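Local coordinates for uncharacterized protein (Desulfotomaculum acetoxidans, PDB 3U4Y) that is of unknown function but folds as a seven-bladed beta-propeller, probably related to the lactonases, at residues D90-D95 and I133-N138; L142-R147 and I181-D186. One frame throughout, in Å; residues are numbered along the deposited sequence.

How the interactions relate
Both interactions are interfaces between successive propeller blades, and their centres lie 9 Å apart. Interaction 1 sets strand 89-91 of one blade against strand 130-135 of the next; interaction 2 sets strand 142-147, the neighbour of 130-135 in that second blade, against strand 178-183 of a third. The middle blade thus serves both. Its strands are joined by probable backbone hydrogen bonds from Ser136 N to Leu142 O (3.0 Å) and from Leu144 N to Ala134 O (3.2 Å). Ser136 also packs on Phe183, while Asn138 makes a weak hydrogen bond to the carbonyl of Asp186. Both contacts are blade-to-blade packing.

Interaction 1. Residues D90-D95 and I133-N138; sequences DITPDD and IAISPN
The amide of Ile135 donates a hydrogen bond to OD2 of Asp90, with 2.9 Å between N and OD2 and an N-H...O angle of 161°. The carboxylate receives it on the anti lone pair of OD2, the one directed away from OD1. Around this bond the two side chains pass antiparallel: while the aspartate reaches the Ile135 backbone, the isoleucine runs back alongside it, its CD1 lying 3.7 Å from Asp90 CB. Placing CG1 beside the backbone N (chi1 -53°) and extending the chain beyond it carries CD1 on to the Asp90 carbonyl and the start of Thr92. Farther along, Pro93 CB meets the carbonyl oxygen of Pro137 at 3.7 Å. Pro93 belongs to a type I turn from Thr92 to Asp95, closed by a bond from Asp95 N to Thr92 O. The touching parts, 90-93 and 133-137, run nearly parallel, 12° apart. Strands 89-91 and 130-135 each open a four-stranded blade; Asp88, two residues before Asp90, likewise accepts the amide of Ile133. Ile133 and Ile135 pack on Val99 of strand 97-100, the neighbour of 89-91 in the first blade.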
loop_
_atom_site.group_PDB
_atom_site.type_symbol
_atom_site.label_atom_id
_atom_site.label_comp_id
_atom_site.label_asym_id
_atom_site.label_seq_id
_atom_site.Cartn_x
_atom_site.Cartn_y
_atom_site.Cartn_z
ATOM N N ASP A 90 -5.263 -0.480 -4.225
ATOM C CA ASP A 90 -4.405 -1.244 -5.108
ATOM C C ASP A 90 -5.001 -1.215 -6.494
ATOM O O ASP A 90 -6.196 -0.991 -6.652
ATOM C CB ASP A 90 -4.257 -2.691 -4.641
ATOM C CG ASP A 90 -2.851 -3.226 -4.862
ATOM O OD1 ASP A 90 -1.928 -2.396 -5.059
ATOM O OD2 ASP A 90 -2.667 -4.467 -4.833
ATOM N N ILE A 91 -4.154 -1.430 -7.492
ATOM C CA ILE A 91 -4.588 -1.560 -8.872
ATOM C C ILE A 91 -4.453 -3.014 -9.270
ATOM O O ILE A 91 -3.558 -3.708 -8.786
ATOM C CB ILE A 91 -3.708 -0.742 -9.798
ATOM C CG1 ILE A 91 -3.073 0.406 -9.014
ATOM C CG2 ILE A 91 -4.514 -0.276 -10.981
ATOM C CD1 ILE A 91 -3.306 1.784 -9.587
ATOM N N THR A 92 -5.347 -3.478 -10.135
ATOM C CA THR A 92 -5.247 -4.818 -10.666
ATOM C C THR A 92 -3.963 -4.873 -11.457
ATOM O O THR A 92 -3.455 -3.825 -11.874
ATOM C CB THR A 92 -6.412 -5.111 -11.580
ATOM O OG1 THR A 92 -6.573 -4.017 -12.483
ATOM C CG2 THR A 92 -7.670 -5.271 -10.779
ATOM N N PRO A 93 -3.445 -6.092 -11.703
ATOM C CA PRO A 93 -2.099 -6.181 -12.273
ATOM C C PRO A 93 -2.085 -5.698 -13.727
ATOM O O PRO A 93 -1.039 -5.261 -14.212
ATOM C CB PRO A 93 -1.804 -7.673 -12.215
ATOM C CG PRO A 93 -3.134 -8.355 -12.009
ATOM C CD PRO A 93 -4.203 -7.335 -11.936
ATOM N N ASP A 94 -3.237 -5.770 -14.402
ATOM C CA ASP A 94 -3.378 -5.279 -15.773
ATOM C C ASP A 94 -3.638 -3.773 -15.889
ATOM O O ASP A 94 -3.843 -3.264 -16.978
ATOM C CB ASP A 94 -4.477 -6.046 -16.512
ATOM C CG ASP A 94 -5.853 -5.798 -15.935
ATOM O OD1 ASP A 94 -6.026 -4.783 -15.221
ATOM O OD2 ASP A 94 -6.765 -6.614 -16.201
ATOM N N ASP A 95 -3.660 -3.065 -14.771
ATOM C CA ASP A 95 -3.790 -1.616 -14.808
ATOM C C ASP A 95 -5.186 -1.143 -15.228
ATOM O O ASP A 95 -5.404 0.046 -15.418
ATOM C CB ASP A 95 -2.751 -1.028 -15.757
ATOM C CG ASP A 95 -1.329 -1.075 -15.201
ATOM O OD1 ASP A 95 -1.127 -0.803 -13.999
ATOM O OD2 ASP A 95 -0.396 -1.359 -15.985
ATOM N N ILE A 133 -5.755 -3.231 1.853
ATOM C CA ILE A 133 -6.156 -4.012 0.687
ATOM C C ILE A 133 -4.928 -4.468 -0.089
ATOM O O ILE A 133 -3.863 -3.828 -0.064
ATOM C CB ILE A 133 -7.163 -3.264 -0.239
ATOM C CG1 ILE A 133 -7.783 -4.209 -1.257
ATOM C CG2 ILE A 133 -6.507 -2.140 -0.985
ATOM C CD1 ILE A 133 -8.796 -3.539 -2.137
ATOM N N ALA A 134 -5.086 -5.605 -0.749
ATOM C CA ALA A 134 -4.040 -6.155 -1.580
ATOM C C ALA A 134 -4.675 -6.983 -2.690
ATOM O O ALA A 134 -5.563 -7.806 -2.448
ATOM C CB ALA A 134 -3.094 -6.999 -0.751
ATOM N N ILE A 135 -4.223 -6.744 -3.915
ATOM C CA ILE A 135 -4.673 -7.529 -5.058
ATOM C C ILE A 135 -3.545 -8.420 -5.575
ATOM O O ILE A 135 -2.423 -7.947 -5.790
ATOM C CB ILE A 135 -5.201 -6.608 -6.180
ATOM C CG1 ILE A 135 -6.261 -5.664 -5.607
ATOM C CG2 ILE A 135 -5.753 -7.418 -7.342
ATOM C CD1 ILE A 135 -6.726 -4.589 -6.551
ATOM N N SER A 136 -3.825 -9.708 -5.765
ATOM C CA SER A 136 -2.787 -10.595 -6.282
ATOM C C SER A 136 -2.338 -10.251 -7.713
ATOM O O SER A 136 -3.166 -10.035 -8.621
ATOM C CB SER A 136 -3.217 -12.056 -6.205
ATOM O OG SER A 136 -4.348 -12.282 -7.021
ATOM N N PRO A 137 -1.012 -10.211 -7.914
ATOM C CA PRO A 137 -0.423 -9.958 -9.227
ATOM C C PRO A 137 -0.607 -11.131 -10.213
ATOM O O PRO A 137 -0.387 -10.937 -11.384
ATOM C CB PRO A 137 1.056 -9.719 -8.900
ATOM C CG PRO A 137 1.112 -9.436 -7.381
ATOM C CD PRO A 137 0.015 -10.301 -6.858
ATOM N N ASN A 138 -1.011 -12.314 -9.759
ATOM C CA ASN A 138 -1.298 -13.425 -10.677
ATOM C C ASN A 138 -2.057 -12.987 -11.905
ATOM O O ASN A 138 -1.672 -13.298 -13.020
ATOM C CB ASN A 138 -2.168 -14.516 -10.029
ATOM C CG ASN A 138 -1.506 -15.186 -8.852
ATOM O OD1 ASN A 138 -2.150 -15.936 -8.115
ATOM N ND2 ASN A 138 -0.219 -14.922 -8.660
#

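Interaction 2. Residues L142-R147 and I181-D186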
loop_
_atom_site.group_PDB
_atom_site.type_symbol
_atom_site.label_atom_id
_atom_site.label_comp_id
_atom_site.label_asym_id
_atom_site.label_seq_id
_atom_site.Cartn_x
_atom_site.Cartn_y
_atom_site.Cartn_z
ATOM N N LEU A 142 -7.629 -12.398 -7.041
ATOM C CA LEU A 142 -7.899 -12.551 -5.631
ATOM C C LEU A 142 -7.582 -11.275 -4.866
ATOM O O LEU A 142 -6.567 -10.621 -5.119
ATOM C CB LEU A 142 -7.053 -13.675 -5.076
ATOM C CG LEU A 142 -6.947 -13.663 -3.556
ATOM C CD1 LEU A 142 -8.268 -14.149 -2.957
ATOM C CD2 LEU A 142 -5.753 -14.501 -3.121
ATOM N N ILE A 143 -8.454 -10.954 -3.916
ATOM C CA ILE A 143 -8.320 -9.793 -3.053
ATOM C C ILE A 143 -8.437 -10.194 -1.584
ATOM O O ILE A 143 -9.309 -10.965 -1.192
ATOM C CB ILE A 143 -9.458 -8.810 -3.298
ATOM C CG1 ILE A 143 -9.388 -8.246 -4.709
ATOM C CG2 ILE A 143 -9.418 -7.692 -2.271
ATOM C CD1 ILE A 143 -10.697 -7.649 -5.160
ATOM N N LEU A 144 -7.570 -9.633 -0.768
ATOM C CA LEU A 144 -7.566 -9.934 0.638
ATOM C C LEU A 144 -7.484 -8.639 1.384
ATOM O O LEU A 144 -6.777 -7.726 0.965
ATOM C CB LEU A 144 -6.329 -10.756 0.995
ATOM C CG LEU A 144 -6.315 -12.277 1.147
ATOM C CD1 LEU A 144 -7.262 -12.986 0.199
ATOM C CD2 LEU A 144 -4.885 -12.715 0.930
ATOM N N ILE A 145 -8.181 -8.577 2.516
ATOM C CA ILE A 145 -8.194 -7.398 3.366
ATOM C C ILE A 145 -8.025 -7.859 4.788
ATOM O O ILE A 145 -8.357 -8.991 5.108
ATOM C CB ILE A 145 -9.544 -6.670 3.276
ATOM C CG1 ILE A 145 -10.663 -7.623 3.699
ATOM C CG2 ILE A 145 -9.779 -6.125 1.873
ATOM C CD1 ILE A 145 -11.927 -6.954 4.109
ATOM N N ASP A 146 -7.516 -6.980 5.641
ATOM C CA ASP A 146 -7.416 -7.247 7.075
ATOM C C ASP A 146 -8.712 -6.944 7.835
ATOM O O ASP A 146 -9.448 -6.028 7.494
ATOM C CB ASP A 146 -6.293 -6.413 7.676
ATOM C CG ASP A 146 -4.965 -6.688 7.026
ATOM O OD1 ASP A 146 -4.243 -5.725 6.697
ATOM O OD2 ASP A 146 -4.641 -7.873 6.843
ATOM N N ARG A 147 -8.981 -7.724 8.870
ATOM C CA ARG A 147 -10.085 -7.432 9.788
ATOM C C ARG A 147 -9.545 -7.305 11.222
ATOM O O ARG A 147 -9.340 -8.298 11.911
ATOM C CB ARG A 147 -11.158 -8.509 9.687
ATOM C CG ARG A 147 -11.863 -8.533 8.341
ATOM C CD ARG A 147 -13.143 -9.280 8.487
ATOM N NE ARG A 147 -13.806 -8.802 9.688
ATOM C CZ ARG A 147 -14.891 -9.337 10.228
ATOM N NH1 ARG A 147 -15.468 -10.401 9.684
ATOM N NH2 ARG A 147 -15.397 -8.792 11.319
ATOM N N ILE A 181 -1.464 -5.776 4.393
ATOM C CA ILE A 181 -1.161 -7.016 3.676
ATOM C C ILE A 181 -0.342 -6.668 2.463
ATOM O O ILE A 181 -0.489 -5.586 1.909
ATOM C CB ILE A 181 -2.408 -7.704 3.104
ATOM C CG1 ILE A 181 -3.548 -7.739 4.083
ATOM C CG2 ILE A 181 -2.120 -9.108 2.732
ATOM C CD1 ILE A 181 -4.818 -8.077 3.380
ATOM N N THR A 182 0.496 -7.603 2.032
ATOM C CA THR A 182 1.356 -7.427 0.866
ATOM C C THR A 182 1.609 -8.800 0.255
ATOM O O THR A 182 1.912 -9.749 0.974
ATOM C CB THR A 182 2.710 -6.797 1.249
ATOM O OG1 THR A 182 2.535 -5.419 1.602
ATOM C CG2 THR A 182 3.641 -6.864 0.097
ATOM N N PHE A 183 1.455 -8.920 -1.062
ATOM C CA PHE A 183 1.709 -10.191 -1.736
ATOM C C PHE A 183 3.175 -10.312 -2.104
ATOM O O PHE A 183 3.927 -9.342 -2.064
ATOM C CB PHE A 183 0.905 -10.293 -3.024
ATOM C CG PHE A 183 -0.494 -10.793 -2.843
ATOM C CD1 PHE A 183 -0.761 -12.149 -2.790
ATOM C CD2 PHE A 183 -1.554 -9.913 -2.766
ATOM C CE1 PHE A 183 -2.061 -12.618 -2.641
ATOM C CE2 PHE A 183 -2.845 -10.380 -2.617
ATOM C CZ PHE A 183 -3.095 -11.740 -2.557
ATOM N N THR A 184 3.582 -11.513 -2.474
ATOM C CA THR A 184 4.858 -11.680 -3.133
ATOM C C THR A 184 4.623 -11.400 -4.606
ATOM O O THR A 184 3.525 -11.622 -5.109
ATOM C CB THR A 184 5.393 -13.102 -2.953
ATOM O OG1 THR A 184 4.353 -14.046 -3.256
ATOM C CG2 THR A 184 5.864 -13.297 -1.525
ATOM N N PRO A 185 5.651 -10.916 -5.309
ATOM C CA PRO A 185 5.502 -10.520 -6.702
ATOM C C PRO A 185 4.843 -11.585 -7.569
ATOM O O PRO A 185 4.327 -11.250 -8.634
ATOM C CB PRO A 185 6.930 -10.291 -7.130
ATOM C CG PRO A 185 7.632 -9.907 -5.911
ATOM C CD PRO A 185 7.029 -10.725 -4.838
ATOM N N ASP A 186 4.849 -12.838 -7.115
ATOM C CA ASP A 186 4.297 -13.971 -7.875
ATOM C C ASP A 186 2.917 -14.414 -7.403
ATOM O O ASP A 186 2.316 -15.302 -8.010
ATOM C CB ASP A 186 5.257 -15.167 -7.878
ATOM C CG ASP A 186 5.851 -15.467 -6.500
ATOM O OD1 ASP A 186 6.919 -14.896 -6.164
ATOM O OD2 ASP A 186 5.261 -16.290 -5.759
#
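Ile181 and Phe183 turn their side chains from strand 178-183 toward strand 142-147, and the two meet Leu142, Leu144 and Asp146. CZ of the Phe183 ring points between the two leucines. Leu142 CD2 sits at the ring edge, close to its plane, 3.9 Å from CZ, while Leu144 CD2 approaches the same carbon obliquely at 4.0 Å; both leucine side chains run roughly perpendicular to that of Phe183. Ile181 takes the neighbouring position. Its CG1 lies anti to the carbonyl carbon (chi1 -44°), which lays CD1 over the backbone joining Leu144 to Ile145 and brings it within 3.9 Å of Leu144 CB. The Asp146 carboxylate runs alongside Ile181 in the opposite direction, next to CG1, so the aliphatic branch is flanked by a polar group as well as by leucine. The two strands do not pair through their backbones: the axes of 142-147 and 181-183 come within 8.1 Å and run roughly antiparallel (154°), and the contact is made largely by side chains, with Ile181 also resting on backbone.

In the next shell, Ala134 of strand 130-135 touches both Ile181 and Phe183. From the other blade, Ala190 packs on Phe183 and Val192 on Asp146. Beyond the interface, Arg147 forms salt bridges with Asp129 and Glu170, and Thr182 OG1 bonds to the carbonyl of Ile226, in the first strand of the following blade. Strand 178-183, the first of its own blade, thus lies against the preceding one. Four-stranded antiparallel blades arranged around a central axis and packed face to face are the hallmark of a beta-propeller, here with seven blades, consistent with the lactonase-type propellers.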